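PDB 3QTG: pyruvate kinase from Pyrobaculum aerophilum, which catalyses the last step of glycolysis, the transfer of phosphate from phosphoenolpyruvate to ADP that yields pyruvate and ATP, with the help of a divalent metal cation. Local coordinates for residues Pro283-Thr288 / Ser318-Asn323. Numbering follows the deposited sequence.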
loop_
_atom_site.group_PDB
_atom_site.type_symbol
_atom_site.label_atom_id
_atom_site.label_comp_id
_atom_site.label_asym_id
_atom_site.label_seq_id
_atom_site.Cartn_x
_atom_site.Cartn_y
_atom_site.Cartn_z
ATOM N N PRO A 283 23.484 -14.394 -0.276
ATOM C CA PRO A 283 23.076 -15.549 0.507
ATOM C C PRO A 283 23.628 -15.444 1.952
ATOM O O PRO A 283 24.719 -14.891 2.162
ATOM C CB PRO A 283 23.720 -16.732 -0.238
ATOM C CG PRO A 283 24.006 -16.221 -1.616
ATOM C CD PRO A 283 24.320 -14.769 -1.435
ATOM N N ILE A 284 22.861 -15.941 2.924
ATOM C CA ILE A 284 23.151 -15.754 4.347
ATOM C C ILE A 284 23.059 -17.098 5.102
ATOM O O ILE A 284 22.114 -17.872 4.925
ATOM C CB ILE A 284 22.220 -14.659 4.982
ATOM C CG1 ILE A 284 22.317 -14.610 6.516
ATOM C CG2 ILE A 284 20.754 -14.794 4.505
ATOM C CD1 ILE A 284 23.482 -13.773 7.052
ATOM N N ALA A 285 24.061 -17.370 5.926
ATOM C CA ALA A 285 24.058 -18.542 6.796
ATOM C C ALA A 285 24.107 -18.143 8.267
ATOM O O ALA A 285 24.587 -17.067 8.628
ATOM C CB ALA A 285 25.252 -19.461 6.455
ATOM N N VAL A 286 23.558 -19.006 9.110
ATOM C CA VAL A 286 23.792 -18.920 10.547
ATOM C C VAL A 286 24.526 -20.200 10.968
ATOM O O VAL A 286 24.086 -21.306 10.654
ATOM C CB VAL A 286 22.499 -18.668 11.352
ATOM C CG1 VAL A 286 22.772 -18.730 12.847
ATOM C CG2 VAL A 286 21.897 -17.269 11.008
ATOM N N ALA A 287 25.663 -20.019 11.639
ATOM C CA ALA A 287 26.585 -21.095 12.018
ATOM C C ALA A 287 26.818 -21.142 13.533
ATOM O O ALA A 287 26.880 -20.094 14.180
ATOM C CB ALA A 287 27.939 -20.888 11.305
ATOM N N THR A 288 26.992 -22.363 14.057
ATOM C CA THR A 288 27.431 -22.667 15.441
ATOM C C THR A 288 26.306 -22.466 16.450
ATOM O O THR A 288 25.464 -21.570 16.272
ATOM C CB THR A 288 28.688 -21.854 15.897
ATOM O OG1 THR A 288 28.298 -20.533 16.285
ATOM C CG2 THR A 288 29.739 -21.763 14.820
ATOM N N SER A 318 20.896 -20.986 4.626
ATOM C CA SER A 318 21.419 -22.219 5.252
ATOM C C SER A 318 21.709 -22.117 6.760
ATOM O O SER A 318 21.864 -21.005 7.315
ATOM C CB SER A 318 22.648 -22.754 4.498
ATOM O OG SER A 318 23.652 -21.766 4.362
ATOM N N LEU A 319 21.766 -23.291 7.402
ATOM C CA LEU A 319 22.165 -23.451 8.804
ATOM C C LEU A 319 23.319 -24.447 8.862
ATOM O O LEU A 319 23.269 -25.511 8.237
ATOM C CB LEU A 319 21.001 -23.921 9.698
ATOM C CG LEU A 319 19.706 -23.064 9.753
ATOM C CD1 LEU A 319 18.571 -23.816 10.418
ATOM C CD2 LEU A 319 19.897 -21.727 10.460
ATOM N N TRP A 320 24.371 -24.084 9.592
ATOM C CA TRP A 320 25.599 -24.866 9.601
ATOM C C TRP A 320 25.805 -25.458 10.989
ATOM O O TRP A 320 25.969 -24.731 11.956
ATOM C CB TRP A 320 26.790 -23.961 9.268
ATOM C CG TRP A 320 26.793 -23.340 7.889
ATOM C CD1 TRP A 320 25.755 -23.279 6.992
ATOM C CD2 TRP A 320 27.903 -22.688 7.261
ATOM N NE1 TRP A 320 26.160 -22.640 5.845
ATOM C CE2 TRP A 320 27.478 -22.275 5.981
ATOM C CE3 TRP A 320 29.229 -22.439 7.647
ATOM C CZ2 TRP A 320 28.329 -21.601 5.085
ATOM C CZ3 TRP A 320 30.067 -21.762 6.760
ATOM C CH2 TRP A 320 29.611 -21.345 5.497
ATOM N N LEU A 321 25.789 -26.776 11.082
ATOM C CA LEU A 321 26.203 -27.461 12.305
ATOM C C LEU A 321 27.716 -27.555 12.357
ATOM O O LEU A 321 28.366 -27.826 11.340
ATOM C CB LEU A 321 25.590 -28.862 12.359
ATOM C CG LEU A 321 24.062 -28.980 12.261
ATOM C CD1 LEU A 321 23.593 -30.428 12.420
ATOM C CD2 LEU A 321 23.375 -28.071 13.275
ATOM N N THR A 322 28.286 -27.334 13.543
ATOM C CA THR A 322 29.731 -27.412 13.702
ATOM C C THR A 322 30.132 -28.577 14.614
ATOM O O THR A 322 30.225 -29.707 14.133
ATOM C CB THR A 322 30.353 -26.042 14.081
ATOM O OG1 THR A 322 29.667 -25.499 15.213
ATOM C CG2 THR A 322 30.195 -25.068 12.910
ATOM N N ASN A 323 30.343 -28.314 15.907
ATOM C CA ASN A 323 30.734 -29.352 16.883
ATOM C C ASN A 323 29.773 -30.513 16.973
ATOM O O ASN A 323 30.201 -31.659 17.202
ATOM C CB ASN A 323 30.853 -28.756 18.267
ATOM C CG ASN A 323 31.728 -27.532 18.298
ATOM O OD1 ASN A 323 31.267 -26.450 18.672
ATOM N ND2 ASN A 323 32.991 -27.683 17.905
#
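With CG of Trp320 turned anti to its own carbonyl carbon (chi1 -64°), the indole leans back along its strand and brings its five-membered ring against Ala285 of the neighbouring strand. The methyl CB of Ala285 sits over one face of that ring, 3.7 Å from its centroid, in a CH-pi contact displaced toward the nitrogen side. Ser318 OG, placed between backbone N and carbonyl carbon (chi1 54°), meets the same indole: Trp320 NE1 donates to Ser318 OG over 3.0 Å, the oxygen lying 17° out of the ring plane. The stronger polar partner of this hydroxyl is Tyr249 OH, on strand 249-253. Ala287 CB packs 3.9 Å from Trp320 CB, on the same side of the sheet as Ala285 and Ser318.

The two strands are the seventh and eighth of the closed parallel TIM barrel, joined through helix 302-313 as a beta-alpha-beta unit. Their backbones follow the parallel pattern, in which Val286 bonds both ways: its N donates to Ser318 O (3.2 Å), and its O accepts from Trp320 N (3.0 Å), while weaker bonds lie at the two ends. On the face opposite the indole, Val286 CB meets Leu319 CD2 at 4.1 Å, and Leu319 continues outward onto helix 331-343. An alanine in place of Trp320 would probably open a gap over the Ala285 methyl and deprive Ser318 OG of the indole donor.

At the C-terminal ends, Thr288, which probably helps to bind the substrate as in related pyruvate kinases, crosses Thr322 obliquely, its CG2 3.8 Å from Thr322 OG1. Thr288 OG1 reaches back to Ala287 O at 2.6 Å and also bonds to Gly255 N, which ties this threonine to another probable substrate-binding residue.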